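Local atomic coordinates of serine protease (PDB entry 2OUA), a protein that probably acts as a secreted serine endopeptidase of the chymotrypsin-like S1 family, cleaving peptide bonds through a charge relay system. Residues A[25-30]-A[64-69]; A[43-48]-A[69-74]; A[91-96]-A[115-120]. All blocks are in the same frame, centred on the assembly; numbering follows the deposited sequence.

Contact 1. Residues A[25-30]-A[64-69]; sequences SGQPGF and FVRGTS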
loop_
_atom_site.group_PDB
_atom_site.type_symbol
_atom_site.label_atom_id
_atom_site.label_comp_id
_atom_site.label_asym_id
_atom_site.label_seq_id
_atom_site.Cartn_x
_atom_site.Cartn_y
_atom_site.Cartn_z
ATOM N N SER A 25 -19.705 -4.506 2.765
ATOM C CA SER A 25 -20.421 -5.546 3.501
ATOM C C SER A 25 -19.867 -5.731 4.912
ATOM O O SER A 25 -20.318 -6.603 5.655
ATOM C CB SER A 25 -20.350 -6.880 2.751
ATOM O OG SER A 25 -21.114 -6.838 1.557
ATOM N N GLY A 26 -18.886 -4.909 5.274
ATOM C CA GLY A 26 -18.296 -5.006 6.598
ATOM C C GLY A 26 -17.285 -6.130 6.712
ATOM O O GLY A 26 -16.920 -6.548 7.811
ATOM N N GLN A 27 -16.823 -6.625 5.571
ATOM C CA GLN A 27 -15.853 -7.712 5.556
ATOM C C GLN A 27 -14.438 -7.137 5.625
ATOM O O GLN A 27 -14.116 -6.171 4.931
ATOM C CB GLN A 27 -16.059 -8.551 4.295
ATOM C CG GLN A 27 -17.513 -8.976 4.136
ATOM C CD GLN A 27 -17.811 -9.620 2.801
ATOM O OE1 GLN A 27 -17.383 -9.134 1.754
ATOM N NE2 GLN A 27 -18.564 -10.712 2.827
ATOM N N PRO A 28 -13.580 -7.730 6.470
ATOM C CA PRO A 28 -12.193 -7.297 6.660
ATOM C C PRO A 28 -11.269 -7.616 5.494
ATOM O O PRO A 28 -11.434 -8.622 4.808
ATOM C CB PRO A 28 -11.787 -8.036 7.930
ATOM C CG PRO A 28 -12.468 -9.355 7.740
ATOM C CD PRO A 28 -13.855 -8.947 7.257
ATOM N N GLY A 29 -10.287 -6.744 5.282
ATOM C CA GLY A 29 -9.332 -6.939 4.207
ATOM C C GLY A 29 -8.307 -5.829 4.260
ATOM O O GLY A 29 -8.072 -5.249 5.322
ATOM N N PHE A 30 -7.684 -5.524 3.127
ATOM C CA PHE A 30 -6.706 -4.442 3.091
ATOM C C PHE A 30 -6.464 -3.962 1.673
ATOM O O PHE A 30 -6.588 -4.731 0.721
ATOM C CB PHE A 30 -5.382 -4.887 3.738
ATOM C CG PHE A 30 -4.712 -6.060 3.055
ATOM C CD1 PHE A 30 -4.001 -5.886 1.868
ATOM C CD2 PHE A 30 -4.774 -7.332 3.618
ATOM C CE1 PHE A 30 -3.353 -6.964 1.252
ATOM C CE2 PHE A 30 -4.132 -8.421 3.010
ATOM C CZ PHE A 30 -3.418 -8.236 1.825
ATOM N N PHE A 64 -7.968 -4.308 -3.543
ATOM C CA PHE A 64 -8.506 -4.566 -2.215
ATOM C C PHE A 64 -8.560 -6.072 -2.062
ATOM O O PHE A 64 -9.168 -6.769 -2.881
ATOM C CB PHE A 64 -9.918 -4.004 -2.035
ATOM C CG PHE A 64 -10.534 -4.356 -0.697
ATOM C CD1 PHE A 64 -10.022 -3.817 0.485
ATOM C CD2 PHE A 64 -11.588 -5.267 -0.616
ATOM C CE1 PHE A 64 -10.550 -4.183 1.729
ATOM C CE2 PHE A 64 -12.124 -5.640 0.622
ATOM C CZ PHE A 64 -11.603 -5.098 1.797
ATOM N N VAL A 65 -7.898 -6.569 -1.027
ATOM C CA VAL A 65 -7.882 -7.993 -0.741
ATOM C C VAL A 65 -8.870 -8.226 0.392
ATOM O O VAL A 65 -8.766 -7.602 1.446
ATOM C CB VAL A 65 -6.483 -8.458 -0.289
ATOM C CG1 VAL A 65 -6.543 -9.899 0.202
ATOM C CG2 VAL A 65 -5.502 -8.339 -1.451
ATOM N N ARG A 66 -9.833 -9.114 0.163
ATOM C CA ARG A 66 -10.841 -9.440 1.168
ATOM C C ARG A 66 -10.415 -10.701 1.914
ATOM O O ARG A 66 -10.062 -11.706 1.298
ATOM C CB ARG A 66 -12.199 -9.662 0.494
ATOM C CG ARG A 66 -13.207 -10.425 1.342
ATOM C CD ARG A 66 -14.523 -10.587 0.599
ATOM N NE ARG A 66 -15.429 -11.510 1.274
ATOM C CZ ARG A 66 -15.319 -12.837 1.230
ATOM N NH1 ARG A 66 -14.338 -13.400 0.539
ATOM N NH2 ARG A 66 -16.192 -13.595 1.877
ATOM N N GLY A 67 -10.437 -10.638 3.239
ATOM C CA GLY A 67 -10.049 -11.796 4.023
ATOM C C GLY A 67 -11.124 -12.864 3.982
ATOM O O GLY A 67 -12.310 -12.556 4.085
ATOM N N THR A 68 -10.717 -14.116 3.814
ATOM C CA THR A 68 -11.664 -15.222 3.785
ATOM C C THR A 68 -11.516 -16.031 5.071
ATOM O O THR A 68 -12.430 -16.753 5.477
ATOM C CB THR A 68 -11.443 -16.133 2.559
ATOM O OG1 THR A 68 -10.081 -16.567 2.518
ATOM C CG2 THR A 68 -11.777 -15.379 1.272
ATOM N N SER A 69 -10.356 -15.905 5.714
ATOM C CA SER A 69 -10.123 -16.601 6.971
ATOM C C SER A 69 -8.981 -15.994 7.783
ATOM O O SER A 69 -7.927 -15.646 7.247
ATOM C CB SER A 69 -9.846 -18.091 6.730
ATOM O OG SER A 69 -8.608 -18.296 6.080
#
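Phe30 and Val65 pair within two neighbouring antiparallel strands in the N-terminal of the two beta-barrel domains of the chymotrypsin fold. They are a hydrogen-bonded pair: Val65 N donates to Phe30 O at 2.9 Å, and Phe30 N returns a less certain bond to Val65 O. On the face that carries both side chains, Val65 sets its CB over one face of the Phe30 ring, a CH-pi contact of 3.9 Å from CB to the ring centroid, while CG2 of Val65 lies 3.7 Å from Phe30 CE1. The ring comes over the valine because Phe30 CG stands between the backbone N and the carbonyl carbon (chi1 61°). Tyr9 meets the same ring from outside the pair.

Gly29 faces Arg66 as the next, non-hydrogen-bonded pair. Here the Phe64 ring reaches back across the backbone, its CE1 3.5 Å from Phe30 N. Farther along, Gly67 N donates to Pro28 O at 2.7 Å.

Where the strands give way to the partly exposed turn, the contact passes to side chains. Asn23 ND2 bonds Gln27 OE1 and so steadies the amide, and the extended Arg66 chain adds a weak bond from NE to Gln27 OE1, 3.1 Å long and bent to 135°.

Contact 2. Residues A[43-48]-A[69-74]; sequences VSIGNG and SNFTLT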
loop_
_atom_site.group_PDB
_atom_site.type_symbol
_atom_site.label_atom_id
_atom_site.label_comp_id
_atom_site.label_asym_id
_atom_site.label_seq_id
_atom_site.Cartn_x
_atom_site.Cartn_y
_atom_site.Cartn_z
ATOM N N VAL A 43 -4.466 -14.977 -1.567
ATOM C CA VAL A 43 -3.431 -14.395 -0.729
ATOM C C VAL A 43 -3.247 -15.147 0.583
ATOM O O VAL A 43 -4.208 -15.665 1.152
ATOM C CB VAL A 43 -3.779 -12.925 -0.383
ATOM C CG1 VAL A 43 -2.876 -12.414 0.730
ATOM C CG2 VAL A 43 -3.642 -12.057 -1.625
ATOM N N SER A 44 -2.006 -15.190 1.052
ATOM C CA SER A 44 -1.665 -15.820 2.322
ATOM C C SER A 44 -0.821 -14.852 3.138
ATOM O O SER A 44 0.143 -14.271 2.632
ATOM C CB SER A 44 -0.870 -17.111 2.112
ATOM O OG SER A 44 -1.710 -18.177 1.712
ATOM N N ILE A 45 -1.207 -14.657 4.394
ATOM C CA ILE A 45 -0.465 -13.798 5.306
ATOM C C ILE A 45 -0.592 -14.434 6.684
ATOM O O ILE A 45 -1.654 -14.400 7.307
ATOM C CB ILE A 45 -1.013 -12.346 5.318
ATOM C CG1 ILE A 45 -0.321 -11.550 6.424
ATOM C CG2 ILE A 45 -2.520 -12.343 5.483
ATOM C CD1 ILE A 45 -0.586 -10.059 6.359
ATOM N N GLY A 46 0.498 -15.034 7.149
ATOM C CA GLY A 46 0.458 -15.707 8.431
ATOM C C GLY A 46 -0.555 -16.825 8.277
ATOM O O GLY A 46 -0.552 -17.528 7.264
ATOM N N ASN A 47 -1.434 -16.987 9.258
ATOM C CA ASN A 47 -2.455 -18.025 9.197
ATOM C C ASN A 47 -3.691 -17.448 8.515
ATOM O O ASN A 47 -4.763 -18.055 8.520
ATOM C CB ASN A 47 -2.809 -18.494 10.609
ATOM C CG ASN A 47 -3.541 -17.433 11.408
ATOM O OD1 ASN A 47 -3.373 -16.235 11.170
ATOM N ND2 ASN A 47 -4.348 -17.866 12.370
ATOM N N GLY A 48 -3.535 -16.265 7.931
ATOM C CA GLY A 48 -4.650 -15.620 7.259
ATOM C C GLY A 48 -4.715 -15.928 5.776
ATOM O O GLY A 48 -3.693 -16.174 5.139
ATOM N N SER A 69 -10.356 -15.905 5.714
ATOM C CA SER A 69 -10.123 -16.601 6.971
ATOM C C SER A 69 -8.981 -15.994 7.783
ATOM O O SER A 69 -7.927 -15.646 7.247
ATOM C CB SER A 69 -9.846 -18.091 6.730
ATOM O OG SER A 69 -8.608 -18.296 6.080
ATOM N N ASN A 70 -9.225 -15.861 9.083
ATOM C CA ASN A 70 -8.251 -15.330 10.027
ATOM C C ASN A 70 -7.647 -13.963 9.723
ATOM O O ASN A 70 -6.429 -13.793 9.745
ATOM C CB ASN A 70 -7.132 -16.348 10.233
ATOM C CG ASN A 70 -7.649 -17.671 10.752
ATOM O OD1 ASN A 70 -8.495 -17.708 11.644
ATOM N ND2 ASN A 70 -7.142 -18.767 10.200
ATOM N N PHE A 71 -8.503 -12.988 9.445
ATOM C CA PHE A 71 -8.045 -11.628 9.196
ATOM C C PHE A 71 -8.469 -10.779 10.390
ATOM O O PHE A 71 -9.661 -10.603 10.633
ATOM C CB PHE A 71 -8.680 -11.061 7.921
ATOM C CG PHE A 71 -7.798 -11.138 6.702
ATOM C CD1 PHE A 71 -7.058 -12.284 6.429
ATOM C CD2 PHE A 71 -7.738 -10.074 5.809
ATOM C CE1 PHE A 71 -6.275 -12.369 5.277
ATOM C CE2 PHE A 71 -6.957 -10.149 4.654
ATOM C CZ PHE A 71 -6.226 -11.297 4.387
ATOM N N THR A 72 -7.496 -10.281 11.145
ATOM C CA THR A 72 -7.788 -9.423 12.292
ATOM C C THR A 72 -7.239 -8.045 11.946
ATOM O O THR A 72 -6.033 -7.872 11.826
ATOM C CB THR A 72 -7.104 -9.933 13.570
ATOM O OG1 THR A 72 -7.640 -11.214 13.921
ATOM C CG2 THR A 72 -7.338 -8.963 14.718
ATOM N N LEU A 73 -8.128 -7.070 11.786
ATOM C CA LEU A 73 -7.698 -5.728 11.411
ATOM C C LEU A 73 -7.090 -4.921 12.548
ATOM O O LEU A 73 -7.413 -5.125 13.721
ATOM C CB LEU A 73 -8.870 -4.943 10.813
ATOM C CG LEU A 73 -9.614 -5.586 9.635
ATOM C CD1 LEU A 73 -10.617 -4.591 9.079
ATOM C CD2 LEU A 73 -8.633 -6.006 8.551
ATOM N N THR A 74 -6.197 -4.010 12.180
ATOM C CA THR A 74 -5.542 -3.119 13.130
ATOM C C THR A 74 -5.451 -1.769 12.438
ATOM O O THR A 74 -5.696 -1.673 11.232
ATOM C CB THR A 74 -4.096 -3.557 13.471
ATOM O OG1 THR A 74 -3.223 -3.222 12.380
ATOM C CG2 THR A 74 -4.030 -5.058 13.731
HETATM O O HOH W 1 -6.720 -19.950 7.485
#
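Ile45 meets Phe71 where a beta hairpin of the N-terminal barrel, closed by a type II' turn from Ile45 to Gly48, packs against the chain leaving strand 62-69. This is the tight part of the contact. The two side chains cross at about a right angle, and the branch methyl CG2 of Ile45 lies 3.8 Å from Phe71 CE1. CG1 of Ile45 is anti to the backbone N (chi1 172°), which leaves CG2 between the N and the carbonyl carbon as the branch that touches the ring. Gly48 lies close to the same ring: its carbonyl C sits at the ring edge, in the plane, 3.9 Å from Phe71 CE1. A side chain on Gly48 would run into Asn70 O and crowd the Phe71 ring. Its CA also makes a CA-H...O contact with Ser69 O at 3.3 Å. Tyr9 and Val17 touch Ile45, and Ile3 touches Phe71, so strands 8-10, 14-22 and 2-5 border the apolar end.

Toward solvent, the contact becomes polar and water-bridged. The amides of Asn47 and Asn70 are stacked with their planes only 4° apart, the ND2 atoms of Asn47 and Asn70 3.7 Å from each other. Neither amide bonds the other's side chain. Asn47 OD1 accepts from the amino group of Ala1, tying the chain's N-terminus to the turn, whereas Asn70 ND2 donates to the backbone Asn47 O at 3.0 Å, tilted 35° from that carbonyl's plane. A water gives the same oxygen a second partner, donating to Asn47 O at 2.9 Å, and also bonds Ser69 OG at 2.9 Å.

Contact 3. Residues A[91-96]-A[115-120]; sequences SSTAPI and QARNQT. With SO4 (sulfate ion), chain D.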
loop_
_atom_site.group_PDB
_atom_site.type_symbol
_atom_site.label_atom_id
_atom_site.label_comp_id
_atom_site.label_asym_id
_atom_site.label_seq_id
_atom_site.Cartn_x
_atom_site.Cartn_y
_atom_site.Cartn_z
ATOM N N SER A 91 -7.250 9.509 6.689
ATOM C CA SER A 91 -6.541 9.605 5.422
ATOM C C SER A 91 -6.572 11.011 4.835
ATOM O O SER A 91 -6.725 11.179 3.627
ATOM C CB SER A 91 -7.120 8.609 4.406
ATOM O OG SER A 91 -8.499 8.837 4.179
ATOM N N SER A 92 -6.440 12.024 5.688
ATOM C CA SER A 92 -6.424 13.397 5.201
ATOM C C SER A 92 -5.172 13.538 4.344
ATOM O O SER A 92 -4.077 13.151 4.760
ATOM C CB SER A 92 -6.374 14.394 6.361
ATOM O OG SER A 92 -7.564 14.343 7.125
ATOM N N THR A 93 -5.344 14.090 3.149
ATOM C CA THR A 93 -4.242 14.261 2.213
ATOM C C THR A 93 -3.182 15.235 2.711
ATOM O O THR A 93 -3.493 16.348 3.136
ATOM C CB THR A 93 -4.765 14.756 0.848
ATOM O OG1 THR A 93 -5.757 13.844 0.361
ATOM C CG2 THR A 93 -3.633 14.839 -0.159
ATOM N N ALA A 94 -1.927 14.806 2.653
ATOM C CA ALA A 94 -0.813 15.639 3.077
ATOM C C ALA A 94 -0.413 16.552 1.919
ATOM O O ALA A 94 -0.481 16.160 0.750
ATOM C CB ALA A 94 0.367 14.766 3.496
ATOM N N PRO A 95 0.007 17.786 2.229
ATOM C CA PRO A 95 0.406 18.729 1.180
ATOM C C PRO A 95 1.725 18.376 0.507
ATOM O O PRO A 95 2.559 17.665 1.073
ATOM C CB PRO A 95 0.509 20.050 1.937
ATOM C CG PRO A 95 1.044 19.600 3.271
ATOM C CD PRO A 95 0.161 18.395 3.564
ATOM N N ILE A 96 1.905 18.876 -0.711
ATOM C CA ILE A 96 3.151 18.665 -1.430
ATOM C C ILE A 96 4.203 19.270 -0.504
ATOM O O ILE A 96 3.955 20.305 0.111
ATOM C CB ILE A 96 3.156 19.443 -2.766
ATOM C CG1 ILE A 96 2.108 18.854 -3.714
ATOM C CG2 ILE A 96 4.551 19.418 -3.386
ATOM C CD1 ILE A 96 2.361 17.416 -4.098
ATOM N N GLN A 115 6.706 14.857 -3.457
ATOM C CA GLN A 115 7.181 15.804 -4.462
ATOM C C GLN A 115 6.173 16.331 -5.473
ATOM O O GLN A 115 6.191 17.516 -5.806
ATOM C CB GLN A 115 8.372 15.188 -5.203
ATOM C CG GLN A 115 9.530 14.828 -4.276
ATOM C CD GLN A 115 10.700 14.181 -4.997
ATOM O OE1 GLN A 115 10.524 13.250 -5.781
ATOM N NE2 GLN A 115 11.909 14.662 -4.717
ATOM N N ALA A 116 5.299 15.466 -5.972
ATOM C CA ALA A 116 4.319 15.896 -6.956
ATOM C C ALA A 116 3.206 14.876 -7.104
ATOM O O ALA A 116 3.405 13.686 -6.856
ATOM C CB ALA A 116 4.999 16.110 -8.300
ATOM N N ARG A 117 2.033 15.352 -7.507
ATOM C CA ARG A 117 0.886 14.481 -7.715
ATOM C C ARG A 117 0.514 14.470 -9.194
ATOM O O ARG A 117 1.118 15.184 -9.999
ATOM C CB ARG A 117 -0.315 14.950 -6.875
ATOM C CG ARG A 117 -0.102 14.801 -5.368
ATOM C CD ARG A 117 -1.417 14.749 -4.597
ATOM N NE ARG A 117 -1.218 14.161 -3.270
ATOM C CZ ARG A 117 -0.826 14.838 -2.193
ATOM N NH1 ARG A 117 -0.604 16.144 -2.270
ATOM N NH2 ARG A 117 -0.623 14.198 -1.045
ATOM N N ASN A 118 -0.464 13.642 -9.548
ATOM C CA ASN A 118 -0.932 13.544 -10.926
ATOM C C ASN A 118 0.189 13.125 -11.872
ATOM O O ASN A 118 0.320 13.671 -12.966
ATOM C CB ASN A 118 -1.496 14.894 -11.385
ATOM C CG ASN A 118 -2.452 15.502 -10.373
ATOM O OD1 ASN A 118 -3.506 14.939 -10.076
ATOM N ND2 ASN A 118 -2.083 16.662 -9.838
ATOM N N GLN A 119 0.988 12.152 -11.454
ATOM C CA GLN A 119 2.096 11.682 -12.273
ATOM C C GLN A 119 1.747 10.418 -13.054
ATOM O O GLN A 119 1.011 9.553 -12.574
ATOM C CB GLN A 119 3.324 11.404 -11.394
ATOM C CG GLN A 119 3.810 12.601 -10.583
ATOM C CD GLN A 119 4.352 13.714 -11.458
ATOM O OE1 GLN A 119 5.419 13.584 -12.052
ATOM N NE2 GLN A 119 3.610 14.811 -11.546
ATOM N N THR A 120 2.271 10.331 -14.270
ATOM C CA THR A 120 2.066 9.153 -15.102
ATOM C C THR A 120 3.438 8.509 -15.257
ATOM O O THR A 120 4.430 9.189 -15.543
ATOM C CB THR A 120 1.509 9.515 -16.502
ATOM O OG1 THR A 120 0.197 10.074 -16.368
ATOM C CG2 THR A 120 1.428 8.272 -17.380
HETATM S S SO4 D . -0.811 21.018 -2.003
HETATM O O1 SO4 D . -1.378 21.351 -0.683
HETATM O O2 SO4 D . -0.491 19.576 -2.050
HETATM O O3 SO4 D . -1.791 21.356 -3.052
HETATM O O4 SO4 D . 0.425 21.791 -2.213
#
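Arg117 grips Ala94 through a two-pronged hydrogen bond in which one carbonyl oxygen serves both terminal nitrogens of the guanidinium. The stronger prong runs from Arg117 NH2 to Ala94 O, 2.7 Å long, in the carbonyl plane and close to the guanidinium plane; the other, from Arg117 NH1 to Ala94 O, is weak at 3.0 Å and 131°. An extended chain from CG to NE carries the group across to the loop 91-96.

The ionic interaction is a salt bridge from Arg117 NE to Glu174. A sulfate ion, probably from the crystallisation liquor, is held by Ile96 N, which donates to its O2 at 2.8 Å; this oxygen lies at the guanidinium edge, 3.4 Å from Arg117 NH1.

Methyl groups pack beside the guanidinium. Thr93 places CG2 over one face, 3.2 Å from Arg117 NH2, while Ile96 slides past the arginine with CD1 3.8 Å from Ala116 CA. Ile96 CG2 sets a methyl against a carbonyl oxygen, 3.5 Å from Gln115 O.

The surface loop is thus held to the corner after strand 108-116 largely by Arg117, with Ile96 packing alongside. Glu174, and the sulfate when present, would probably favour the positive charge, and Glu174 and the Ala94 carbonyl together orient the group.

Contacts 1 and 2 belong to the N-terminal barrel and contact 3 to the C-terminal one, the two halves of the chymotrypsin fold. The first two have centres 9 Å apart, share Ser69 and alternate along the chain: 25-30, 43-48, 64-69, 69-74. Both reach the same antiparallel sheet, and they touch directly, Phe30 CE2 lying 3.7 Å from Phe71 CE2 and Pro28 CB 3.7 Å from Leu73 CG, so one apolar layer serves both. Contact 3 follows later in sequence, on the opposite side of the chain's centre, 27 and 30 Å from the other two, centre to centre. Contacts 1 and 2 thus join strands and turns of one barrel, and contact 3 fastens a surface loop of the other.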